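Local coordinates for protein type I polyketide synthase PikAII (Streptomyces venezuelae, PDB 3QP9) that carries a C2-type ketoreductase domain of Rossmann fold, which probably epimerizes a substituted beta-keto polyketide intermediate during modular assembly of the chain, at residues Glu261-Glu266 with Leu347-Thr352; Ala267-Ala272 with Ala304-Glu309; Arg332-Val337 with His341-Val346; Val396-Ser401 with Thr473-Ala478. All blocks are in the same frame, centred on the assembly; numbering follows the deposited sequence.

In the fold
All four contacts lie on the same side of the chain's centre, around the Rossmann-type sheet of the ketoreductase domain. Interaction 1 has interactions 2 and 3 nested inside the loop it closes; interaction 4 opens later in the chain. Interactions 1 and 2 share helix 262-274, their centres about 13 Å apart, and Leu-347 packs on Ala-267 and Leu-271 between them. Interactions 1 and 3 share strand 343-348, whose neighbour, strand 396-402, carries interaction 4; centres 1 and 4 lie about 12 Å apart. Arg-270 links interactions 2 and 4 through Thr-473. The contacts thus join helices to each other and to neighbouring parallel strands of the ketoreductase domain.

Interaction 1. Residues Glu261-Glu266 with Leu347-Thr352; sequences EPAAAE and LHLPPT
Ala-264, in the first turn of helix 262-274, faces Leu-349, just beyond the end of strand 343-348, with their CA atoms 6.8 Å apart, the nearest CA pair of the two segments. One methyl does the touching from the loop that follows the strand. Leu-349 CD2 lies 3.7 Å from Ala-263 CB and 3.8 Å from Ala-264 CB, and it also comes within 3.7 Å of the backbone N of Ala-264. A single branch tip therefore rests against two consecutive alanines and the helix backbone between them. The CG of Leu-349 stands beside its backbone N, anti to the carbonyl carbon (chi1 -67°), which directs the fork toward the helix. Alanine suits both positions because a lone CB lets the branched leucine come close to the helix itself.

The turn is held from its own start. Glu-261 occupies the N-cap position, and its O accepts bonds from both Ala-264 N (3.1 Å) and Ala-265 N (3.0 Å). Further out, Thr-257 OG1 bonds Leu-349 N, while Phe-400 of the next strand packs on the leucine side chain and Trp-444 meets Ala-263. Lys-373 bonds the O of Pro-351, holding the proline-rich exit of the strand.

In short-chain dehydrogenase/reductase relatives the dinucleotide binds at the C-terminal ends of these strands. The contact lies at those ends, where the helix that follows strand 253-256, the first of the ketoreductase domain's Rossmann fold, meets the loop leaving a neighbouring parallel strand.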
loop_
_atom_site.group_PDB
_atom_site.type_symbol
_atom_site.label_atom_id
_atom_site.label_comp_id
_atom_site.label_asym_id
_atom_site.label_seq_id
_atom_site.Cartn_x
_atom_site.Cartn_y
_atom_site.Cartn_z
ATOM N N GLU A 261 -18.935 6.575 10.763
ATOM C CA GLU A 261 -19.083 5.292 10.006
ATOM C C GLU A 261 -19.320 4.061 10.892
ATOM O O GLU A 261 -18.835 4.001 12.027
ATOM C CB GLU A 261 -17.868 5.023 9.088
ATOM C CG GLU A 261 -17.566 6.110 8.027
ATOM C CD GLU A 261 -18.691 6.306 6.996
ATOM O OE1 GLU A 261 -19.370 5.311 6.643
ATOM O OE2 GLU A 261 -18.884 7.466 6.531
ATOM N N PRO A 262 -20.053 3.062 10.371
ATOM C CA PRO A 262 -20.402 1.901 11.241
ATOM C C PRO A 262 -19.218 1.127 11.807
ATOM O O PRO A 262 -19.278 0.670 12.959
ATOM C CB PRO A 262 -21.225 0.990 10.299
ATOM C CG PRO A 262 -21.907 1.976 9.360
ATOM C CD PRO A 262 -20.845 3.072 9.118
ATOM N N ALA A 263 -18.161 0.965 11.014
ATOM C CA ALA A 263 -16.973 0.241 11.520
ATOM C C ALA A 263 -16.411 0.889 12.754
ATOM O O ALA A 263 -16.020 0.217 13.678
ATOM C CB ALA A 263 -15.905 0.085 10.443
ATOM N N ALA A 264 -16.417 2.205 12.771
ATOM C CA ALA A 264 -15.715 2.988 13.738
ATOM C C ALA A 264 -16.555 3.098 15.000
ATOM O O ALA A 264 -16.031 2.955 16.117
ATOM C CB ALA A 264 -15.387 4.368 13.175
ATOM N N ALA A 265 -17.857 3.285 14.809
ATOM C CA ALA A 265 -18.833 3.069 15.914
ATOM C C ALA A 265 -18.758 1.724 16.662
ATOM O O ALA A 265 -18.756 1.694 17.933
ATOM C CB ALA A 265 -20.342 3.381 15.434
ATOM N N GLU A 266 -18.757 0.609 15.931
ATOM C CA GLU A 266 -18.559 -0.698 16.553
ATOM C C GLU A 266 -17.275 -0.816 17.297
ATOM O O GLU A 266 -17.236 -1.428 18.403
ATOM C CB GLU A 266 -18.737 -1.881 15.566
ATOM C CG GLU A 266 -20.259 -2.077 15.127
ATOM C CD GLU A 266 -21.181 -2.359 16.344
ATOM O OE1 GLU A 266 -20.771 -3.027 17.317
ATOM O OE2 GLU A 266 -22.295 -1.813 16.364
ATOM N N LEU A 347 -7.264 4.559 16.649
ATOM C CA LEU A 347 -7.828 3.708 15.660
ATOM C C LEU A 347 -8.187 4.598 14.507
ATOM O O LEU A 347 -9.123 5.371 14.593
ATOM C CB LEU A 347 -9.079 2.854 16.066
ATOM C CG LEU A 347 -8.786 1.980 17.287
ATOM C CD1 LEU A 347 -10.005 1.009 17.537
ATOM C CD2 LEU A 347 -7.551 1.132 17.045
ATOM N N HIS A 348 -7.377 4.524 13.460
ATOM C CA HIS A 348 -7.578 5.406 12.317
ATOM C C HIS A 348 -8.319 4.769 11.155
ATOM O O HIS A 348 -7.767 3.885 10.529
ATOM C CB HIS A 348 -6.274 6.096 11.850
ATOM C CG HIS A 348 -6.522 7.118 10.768
ATOM N ND1 HIS A 348 -5.770 7.187 9.610
ATOM C CD2 HIS A 348 -7.456 8.095 10.669
ATOM C CE1 HIS A 348 -6.220 8.177 8.850
ATOM N NE2 HIS A 348 -7.257 8.739 9.464
ATOM N N LEU A 349 -9.537 5.243 10.853
ATOM C CA LEU A 349 -10.402 4.623 9.841
ATOM C C LEU A 349 -10.681 5.665 8.776
ATOM O O LEU A 349 -11.661 6.399 8.887
ATOM C CB LEU A 349 -11.724 4.070 10.423
ATOM C CG LEU A 349 -11.563 2.878 11.376
ATOM C CD1 LEU A 349 -11.156 3.354 12.803
ATOM C CD2 LEU A 349 -12.930 2.043 11.422
ATOM N N PRO A 350 -9.773 5.789 7.789
ATOM C CA PRO A 350 -9.973 6.792 6.756
ATOM C C PRO A 350 -11.155 6.488 5.889
ATOM O O PRO A 350 -11.556 5.326 5.769
ATOM C CB PRO A 350 -8.671 6.755 5.946
ATOM C CG PRO A 350 -8.078 5.414 6.203
ATOM C CD PRO A 350 -8.429 5.167 7.674
ATOM N N PRO A 351 -11.715 7.538 5.286
ATOM C CA PRO A 351 -12.951 7.363 4.521
ATOM C C PRO A 351 -12.792 6.435 3.335
ATOM O O PRO A 351 -11.692 6.239 2.767
ATOM C CB PRO A 351 -13.375 8.825 4.160
ATOM C CG PRO A 351 -12.154 9.622 4.227
ATOM C CD PRO A 351 -11.288 8.957 5.336
ATOM N N THR A 352 -13.893 5.827 2.965
ATOM C CA THR A 352 -13.886 5.025 1.777
ATOM C C THR A 352 -13.763 5.973 0.558
ATOM O O THR A 352 -14.048 7.158 0.637
ATOM C CB THR A 352 -15.023 3.978 1.839
ATOM O OG1 THR A 352 -14.572 2.753 1.233
ATOM C CG2 THR A 352 -16.246 4.481 1.216
#

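Interaction 2. Residues Ala267-Ala272 with Ala304-Glu309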
loop_
_atom_site.group_PDB
_atom_site.type_symbol
_atom_site.label_atom_id
_atom_site.label_comp_id
_atom_site.label_asym_id
_atom_site.label_seq_id
_atom_site.Cartn_x
_atom_site.Cartn_y
_atom_site.Cartn_z
ATOM N N ALA A 267 -16.190 -0.271 16.714
ATOM C CA ALA A 267 -14.876 -0.302 17.413
ATOM C C ALA A 267 -14.914 0.425 18.736
ATOM O O ALA A 267 -14.413 -0.032 19.774
ATOM C CB ALA A 267 -13.820 0.304 16.515
ATOM N N ALA A 268 -15.506 1.599 18.736
ATOM C CA ALA A 268 -15.684 2.334 19.981
ATOM C C ALA A 268 -16.625 1.636 20.966
ATOM O O ALA A 268 -16.320 1.617 22.164
ATOM C CB ALA A 268 -16.168 3.807 19.650
ATOM N N ARG A 269 -17.711 1.006 20.493
ATOM C CA ARG A 269 -18.566 0.191 21.370
ATOM C C ARG A 269 -17.750 -0.934 21.980
ATOM O O ARG A 269 -17.850 -1.211 23.170
ATOM C CB ARG A 269 -19.777 -0.452 20.687
ATOM C CG ARG A 269 -20.736 0.531 20.075
ATOM C CD ARG A 269 -21.946 -0.199 19.486
ATOM N NE ARG A 269 -22.924 0.819 19.206
ATOM C CZ ARG A 269 -23.222 1.308 18.009
ATOM N NH1 ARG A 269 -24.137 2.231 17.969
ATOM N NH2 ARG A 269 -22.623 0.873 16.907
ATOM N N ARG A 270 -16.949 -1.579 21.150
ATOM C CA ARG A 270 -16.116 -2.668 21.658
ATOM C C ARG A 270 -15.139 -2.184 22.674
ATOM O O ARG A 270 -14.884 -2.885 23.688
ATOM C CB ARG A 270 -15.400 -3.418 20.513
ATOM C CG ARG A 270 -14.427 -4.471 20.918
ATOM C CD ARG A 270 -15.108 -5.656 21.619
ATOM N NE ARG A 270 -15.900 -6.411 20.658
ATOM C CZ ARG A 270 -15.441 -7.459 19.946
ATOM N NH1 ARG A 270 -16.270 -8.054 19.110
ATOM N NH2 ARG A 270 -14.217 -7.936 20.123
ATOM N N LEU A 271 -14.477 -1.045 22.428
ATOM C CA LEU A 271 -13.500 -0.551 23.437
ATOM C C LEU A 271 -14.189 -0.258 24.767
ATOM O O LEU A 271 -13.746 -0.647 25.863
ATOM C CB LEU A 271 -12.854 0.731 22.871
ATOM C CG LEU A 271 -11.823 0.484 21.755
ATOM C CD1 LEU A 271 -11.552 1.690 20.908
ATOM C CD2 LEU A 271 -10.559 0.134 22.502
ATOM N N ALA A 272 -15.354 0.325 24.695
ATOM C CA ALA A 272 -16.099 0.576 25.962
ATOM C C ALA A 272 -16.446 -0.725 26.659
ATOM O O ALA A 272 -16.210 -0.880 27.888
ATOM C CB ALA A 272 -17.342 1.287 25.644
ATOM N N ALA A 304 -24.795 12.437 19.363
ATOM C CA ALA A 304 -25.355 12.373 20.731
ATOM C C ALA A 304 -25.798 10.988 21.175
ATOM O O ALA A 304 -25.455 10.593 22.289
ATOM C CB ALA A 304 -26.509 13.400 20.956
ATOM N N GLY A 305 -26.574 10.290 20.323
ATOM C CA GLY A 305 -27.000 8.893 20.587
ATOM C C GLY A 305 -25.830 8.010 21.041
ATOM O O GLY A 305 -25.872 7.377 22.078
ATOM N N LEU A 306 -24.762 8.038 20.266
ATOM C CA LEU A 306 -23.624 7.160 20.449
ATOM C C LEU A 306 -22.907 7.478 21.767
ATOM O O LEU A 306 -22.569 6.567 22.528
ATOM C CB LEU A 306 -22.640 7.389 19.289
ATOM C CG LEU A 306 -21.731 6.220 18.869
ATOM C CD1 LEU A 306 -20.365 6.715 18.482
ATOM C CD2 LEU A 306 -21.768 4.870 19.702
ATOM N N VAL A 307 -22.703 8.750 22.036
ATOM C CA VAL A 307 -22.107 9.204 23.319
ATOM C C VAL A 307 -22.890 8.762 24.569
ATOM O O VAL A 307 -22.276 8.309 25.619
ATOM C CB VAL A 307 -21.990 10.754 23.400
ATOM C CG1 VAL A 307 -21.510 11.172 24.829
ATOM C CG2 VAL A 307 -21.008 11.296 22.306
ATOM N N ALA A 308 -24.206 8.875 24.473
ATOM C CA ALA A 308 -25.063 8.450 25.591
ATOM C C ALA A 308 -24.925 6.916 25.768
ATOM O O ALA A 308 -24.728 6.447 26.897
ATOM C CB ALA A 308 -26.456 8.881 25.415
ATOM N N GLU A 309 -24.888 6.205 24.659
ATOM C CA GLU A 309 -24.726 4.727 24.594
ATOM C C GLU A 309 -23.374 4.283 25.207
ATOM O O GLU A 309 -23.321 3.397 26.085
ATOM C CB GLU A 309 -24.936 4.183 23.171
ATOM C CG GLU A 309 -24.930 2.604 23.128
ATOM C CD GLU A 309 -24.747 2.045 21.714
ATOM O OE1 GLU A 309 -24.537 0.816 21.585
ATOM O OE2 GLU A 309 -24.830 2.817 20.729
#
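Arg-269 and Glu-309 form a salt bridge between two helices, the guanidinium presenting its NE and NH1 side to the carboxylate. Arg-269 NE bonds Glu-309 OE1 at 2.9 Å, and Arg-269 NH1 bonds Glu-309 OE2 also at 2.9 Å; a weak third bond runs from Arg-269 NE to Glu-309 OE2 at 3.2 Å. The NH1 bond is the straighter of the two main ones, 158° at the hydrogen, and it uses the syn lone pair of OE2 with the acceptor lying in the guanidinium plane. At NE the fit is less flat: OE1 is tilted from the guanidinium plane and the donor stands out of the carboxylate plane, the two planes being 35° apart.

Leu-306 supplies the apolar part. Its CD2 sits over one face of the guanidinium, 3.9 Å from Arg-269 NH1, while Glu-309 meets the edge, so aliphatic cover and charge occupy different sides of the same flat group.

Both charged chains are long enough to span the gap between the helices. Arg-269 is extended from CG to NE, and Glu-309, with CG anti to its N (chi1 -173°), stays extended to its carboxylate; the two cross at about a right angle. A second carboxylate, that of Glu-266 one turn earlier, pairs with Arg-269 NH2, which probably helps to fix the rotation of the group.

Nearer the sheet, Ala-268 and Leu-306 both rest on Leu-281 of strand 278-283, and Ala-272 packs on Leu-310 and Leu-313. Helices 262-274 and 304-313 thus lie side by side upon the strand that separates them in sequence.

Interaction 3. Residues Arg332-Val337 with His341-Val346; sequences RLLAGV and HPLSAV
Val-337 and Leu-343 face one another across the short loop between helix and strand, with Leu-334 meeting the leucine from the helix. The closest contacts of the valine are made by CG1: anti to the backbone N (chi1 177°), that methyl points into the strand's entry and lies 3.3 Å from His-341 O and 3.6 Å from Leu-343 N. It therefore leans on the backbone more than on a side chain, since Leu-343 CB is 4.4 Å from Val-337 CG1. Leu-334 approaches with its CD2, 3.9 Å from Leu-343 CD1, and the two leucines cross obliquely, meeting at single methyls. Branched aliphatic groups suit a bend of this kind, filling the inner angle between a helix end and a strand without asking for polar partners.

The carbonyl of His-341 is not left to the valine methyl, for it accepts a bond from Thr-253 OG1. The His-341 ring stacks on His-278, and its ND1 bonds the O of Asp-251.

Helix 327-335 thus turns back into strand 343-348 near the surface. Leu-334 and Leu-343 also touch Leu-384 of helix 363-386, which packs beside them, whereas Val-337 faces Thr-253 and Leu-280 on strands 253-256 and 278-283.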
loop_
_atom_site.group_PDB
_atom_site.type_symbol
_atom_site.label_atom_id
_atom_site.label_comp_id
_atom_site.label_asym_id
_atom_site.label_seq_id
_atom_site.Cartn_x
_atom_site.Cartn_y
_atom_site.Cartn_z
ATOM N N ARG A 332 -4.331 20.178 16.749
ATOM C CA ARG A 332 -5.374 20.684 17.674
ATOM C C ARG A 332 -6.048 19.532 18.376
ATOM O O ARG A 332 -6.253 19.578 19.599
ATOM C CB ARG A 332 -6.492 21.361 16.888
ATOM C CG ARG A 332 -6.905 22.743 17.269
ATOM C CD ARG A 332 -5.996 23.742 16.586
ATOM N NE ARG A 332 -6.666 24.843 15.875
ATOM C CZ ARG A 332 -6.962 24.874 14.555
ATOM N NH1 ARG A 332 -7.521 25.952 14.020
ATOM N NH2 ARG A 332 -6.739 23.844 13.738
ATOM N N LEU A 333 -6.437 18.534 17.581
ATOM C CA LEU A 333 -7.129 17.364 18.091
ATOM C C LEU A 333 -6.289 16.783 19.186
ATOM O O LEU A 333 -6.803 16.600 20.320
ATOM C CB LEU A 333 -7.373 16.342 17.019
ATOM C CG LEU A 333 -7.796 14.913 17.393
ATOM C CD1 LEU A 333 -9.163 14.958 17.938
ATOM C CD2 LEU A 333 -7.893 14.217 16.060
ATOM N N LEU A 334 -5.018 16.505 18.873
ATOM C CA LEU A 334 -4.138 15.819 19.856
ATOM C C LEU A 334 -3.883 16.620 21.092
ATOM O O LEU A 334 -3.774 16.051 22.192
ATOM C CB LEU A 334 -2.810 15.396 19.231
ATOM C CG LEU A 334 -2.962 14.391 18.081
ATOM C CD1 LEU A 334 -1.728 14.429 17.184
ATOM C CD2 LEU A 334 -3.236 12.999 18.686
ATOM N N ALA A 335 -3.727 17.936 20.923
ATOM C CA ALA A 335 -3.427 18.826 22.050
ATOM C C ALA A 335 -4.626 18.901 23.009
ATOM O O ALA A 335 -4.448 19.169 24.187
ATOM C CB ALA A 335 -3.087 20.223 21.542
ATOM N N GLY A 336 -5.829 18.645 22.476
ATOM C CA GLY A 336 -7.071 18.647 23.254
ATOM C C GLY A 336 -7.244 17.468 24.223
ATOM O O GLY A 336 -8.153 17.490 25.074
ATOM N N VAL A 337 -6.431 16.416 24.078
ATOM C CA VAL A 337 -6.534 15.240 24.959
ATOM C C VAL A 337 -6.074 15.691 26.377
ATOM O O VAL A 337 -5.072 16.386 26.571
ATOM C CB VAL A 337 -5.702 14.005 24.453
ATOM C CG1 VAL A 337 -5.752 12.832 25.412
ATOM C CG2 VAL A 337 -6.157 13.547 23.088
ATOM N N HIS A 341 -5.795 11.916 31.352
ATOM C CA HIS A 341 -6.018 10.728 30.547
ATOM C C HIS A 341 -5.210 10.753 29.199
ATOM O O HIS A 341 -5.792 10.938 28.132
ATOM C CB HIS A 341 -7.546 10.498 30.368
ATOM C CG HIS A 341 -8.283 10.546 31.701
ATOM N ND1 HIS A 341 -8.105 9.571 32.652
ATOM C CD2 HIS A 341 -9.004 11.532 32.304
ATOM C CE1 HIS A 341 -8.771 9.909 33.761
ATOM N NE2 HIS A 341 -9.344 11.086 33.573
ATOM N N PRO A 342 -3.897 10.566 29.277
ATOM C CA PRO A 342 -3.183 10.862 27.987
ATOM C C PRO A 342 -3.545 9.886 26.873
ATOM O O PRO A 342 -4.022 8.776 27.135
ATOM C CB PRO A 342 -1.694 10.713 28.335
ATOM C CG PRO A 342 -1.633 10.541 29.812
ATOM C CD PRO A 342 -2.977 10.260 30.392
ATOM N N LEU A 343 -3.263 10.295 25.645
ATOM C CA LEU A 343 -3.460 9.423 24.512
ATOM C C LEU A 343 -2.768 8.005 24.682
ATOM O O LEU A 343 -1.572 7.913 24.883
ATOM C CB LEU A 343 -2.963 10.186 23.271
ATOM C CG LEU A 343 -3.603 10.090 21.907
ATOM C CD1 LEU A 343 -2.527 9.832 20.835
ATOM C CD2 LEU A 343 -4.679 9.086 21.869
ATOM N N SER A 344 -3.568 6.938 24.612
ATOM C CA SER A 344 -3.152 5.544 24.789
ATOM C C SER A 344 -3.134 4.810 23.414
ATOM O O SER A 344 -2.287 3.945 23.170
ATOM C CB SER A 344 -4.152 4.832 25.705
ATOM O OG SER A 344 -3.775 3.535 25.923
ATOM N N ALA A 345 -4.095 5.101 22.544
ATOM C CA ALA A 345 -4.162 4.410 21.284
ATOM C C ALA A 345 -4.989 5.189 20.303
ATOM O O ALA A 345 -5.914 5.902 20.683
ATOM C CB ALA A 345 -4.708 2.934 21.439
ATOM N N VAL A 346 -4.675 5.029 19.032
ATOM C CA VAL A 346 -5.442 5.652 17.963
ATOM C C VAL A 346 -5.948 4.575 16.959
ATOM O O VAL A 346 -5.118 3.729 16.506
ATOM C CB VAL A 346 -4.545 6.713 17.206
ATOM C CG1 VAL A 346 -5.301 7.278 16.005
ATOM C CG2 VAL A 346 -4.230 7.804 18.062
#

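Interaction 4. Residues Val396-Ser401 with Thr473-Ala478; sequences VLVLFS and TALDTA
Helix 468-481 lies against the parallel sheet of the Rossmann-type domain, and Leu-475 is the residue that meets Val-398 and Phe-400 of strand 396-402. The leucine divides its two methyls between them. Leu-475 CD1 lies 4.1 Å from Val-398 CG1, the two chains crossing at a slant, and Leu-475 CD2 lies 3.8 Å from Phe-400 CZ, at the far end of the ring. Here leucine and phenylalanine cross at about a right angle. Swinging its CG away from the backbone N (chi1 177°), Leu-475 holds its fork out toward the strand, and with the side chains of Val-398 and Phe-400 reaching back it spans a gap in which the nearest CA atoms, those of Val-398 and Leu-475, are 9.6 Å apart.

Helices layered on both faces of a parallel sheet are a feature of the Rossmann fold, and the strand is covered on both faces: Leu-399, between the two touching residues, packs instead on Leu-422 and Leu-425 of helix 413-426. Leucine suits the buried seam, since it also reaches Val-439 and Trp-441 on the next strand. Trp-441 meets the Phe-400 ring as well, at about 45°.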
loop_
_atom_site.group_PDB
_atom_site.type_symbol
_atom_site.label_atom_id
_atom_site.label_comp_id
_atom_site.label_asym_id
_atom_site.label_seq_id
_atom_site.Cartn_x
_atom_site.Cartn_y
_atom_site.Cartn_z
ATOM N N VAL A 396 -0.224 3.526 20.682
ATOM C CA VAL A 396 -0.351 2.668 19.523
ATOM C C VAL A 396 -1.181 3.381 18.405
ATOM O O VAL A 396 -2.318 3.864 18.649
ATOM C CB VAL A 396 -1.087 1.354 20.000
ATOM C CG1 VAL A 396 -2.134 0.821 19.003
ATOM C CG2 VAL A 396 -0.105 0.310 20.598
ATOM N N LEU A 397 -0.668 3.384 17.187
ATOM C CA LEU A 397 -1.351 3.955 16.070
ATOM C C LEU A 397 -1.709 2.818 15.107
ATOM O O LEU A 397 -0.788 2.143 14.543
ATOM C CB LEU A 397 -0.467 4.987 15.383
ATOM C CG LEU A 397 -1.040 5.560 14.050
ATOM C CD1 LEU A 397 -2.365 6.421 14.164
ATOM C CD2 LEU A 397 0.010 6.441 13.428
ATOM N N VAL A 398 -3.012 2.561 14.982
ATOM C CA VAL A 398 -3.522 1.506 14.248
ATOM C C VAL A 398 -4.179 2.059 13.015
ATOM O O VAL A 398 -5.170 2.804 13.076
ATOM C CB VAL A 398 -4.576 0.678 15.073
ATOM C CG1 VAL A 398 -5.051 -0.521 14.261
ATOM C CG2 VAL A 398 -3.958 0.286 16.388
ATOM N N LEU A 399 -3.599 1.722 11.857
ATOM C CA LEU A 399 -4.148 2.094 10.517
ATOM C C LEU A 399 -4.993 1.017 9.882
ATOM O O LEU A 399 -4.597 -0.200 9.781
ATOM C CB LEU A 399 -2.925 2.396 9.612
ATOM C CG LEU A 399 -1.898 3.315 10.285
ATOM C CD1 LEU A 399 -0.661 3.650 9.273
ATOM C CD2 LEU A 399 -2.572 4.660 10.693
ATOM N N PHE A 400 -6.168 1.416 9.425
ATOM C CA PHE A 400 -7.049 0.513 8.678
ATOM C C PHE A 400 -6.715 0.624 7.193
ATOM O O PHE A 400 -7.041 1.608 6.562
ATOM C CB PHE A 400 -8.550 0.853 8.945
ATOM C CG PHE A 400 -9.097 0.234 10.228
ATOM C CD1 PHE A 400 -8.358 0.214 11.383
ATOM C CD2 PHE A 400 -10.376 -0.341 10.264
ATOM C CE1 PHE A 400 -8.878 -0.366 12.544
ATOM C CE2 PHE A 400 -10.886 -0.947 11.433
ATOM C CZ PHE A 400 -10.176 -0.981 12.542
ATOM N N SER A 401 -6.073 -0.440 6.665
ATOM C CA SER A 401 -5.726 -0.536 5.284
ATOM C C SER A 401 -6.650 -1.589 4.651
ATOM O O SER A 401 -7.720 -1.932 5.199
ATOM C CB SER A 401 -4.229 -0.909 5.220
ATOM O OG SER A 401 -3.734 -1.262 3.929
ATOM N N THR A 473 -12.708 -8.766 17.007
ATOM C CA THR A 473 -11.971 -9.722 17.836
ATOM C C THR A 473 -10.636 -10.058 17.140
ATOM O O THR A 473 -9.624 -10.158 17.789
ATOM C CB THR A 473 -12.836 -11.001 18.111
ATOM O OG1 THR A 473 -14.002 -10.600 18.815
ATOM C CG2 THR A 473 -12.066 -12.034 18.996
ATOM N N ALA A 474 -10.645 -10.189 15.808
ATOM C CA ALA A 474 -9.407 -10.480 15.084
ATOM C C ALA A 474 -8.439 -9.314 15.250
ATOM O O ALA A 474 -7.246 -9.508 15.441
ATOM C CB ALA A 474 -9.720 -10.736 13.622
ATOM N N LEU A 475 -8.976 -8.093 15.267
ATOM C CA LEU A 475 -8.135 -6.884 15.442
ATOM C C LEU A 475 -7.474 -6.923 16.812
ATOM O O LEU A 475 -6.264 -6.725 16.953
ATOM C CB LEU A 475 -9.045 -5.657 15.311
ATOM C CG LEU A 475 -8.278 -4.340 15.557
ATOM C CD1 LEU A 475 -7.105 -4.045 14.577
ATOM C CD2 LEU A 475 -9.386 -3.258 15.469
ATOM N N ASP A 476 -8.286 -7.177 17.852
ATOM C CA ASP A 476 -7.747 -7.256 19.205
ATOM C C ASP A 476 -6.630 -8.348 19.351
ATOM O O ASP A 476 -5.616 -8.106 20.061
ATOM C CB ASP A 476 -8.904 -7.542 20.188
ATOM C CG ASP A 476 -8.417 -7.631 21.630
ATOM O OD1 ASP A 476 -8.319 -8.742 22.150
ATOM O OD2 ASP A 476 -8.000 -6.613 22.200
ATOM N N THR A 477 -6.879 -9.563 18.822
ATOM C CA THR A 477 -5.865 -10.630 18.861
ATOM C C THR A 477 -4.549 -10.123 18.232
ATOM O O THR A 477 -3.464 -10.256 18.863
ATOM C CB THR A 477 -6.427 -11.874 18.172
ATOM O OG1 THR A 477 -7.576 -12.300 18.920
ATOM C CG2 THR A 477 -5.442 -13.033 18.112
ATOM N N ALA A 478 -4.629 -9.477 17.056
ATOM C CA ALA A 478 -3.430 -8.992 16.399
ATOM C C ALA A 478 -2.714 -7.955 17.194
ATOM O O ALA A 478 -1.475 -8.021 17.268
ATOM C CB ALA A 478 -3.738 -8.388 14.935
#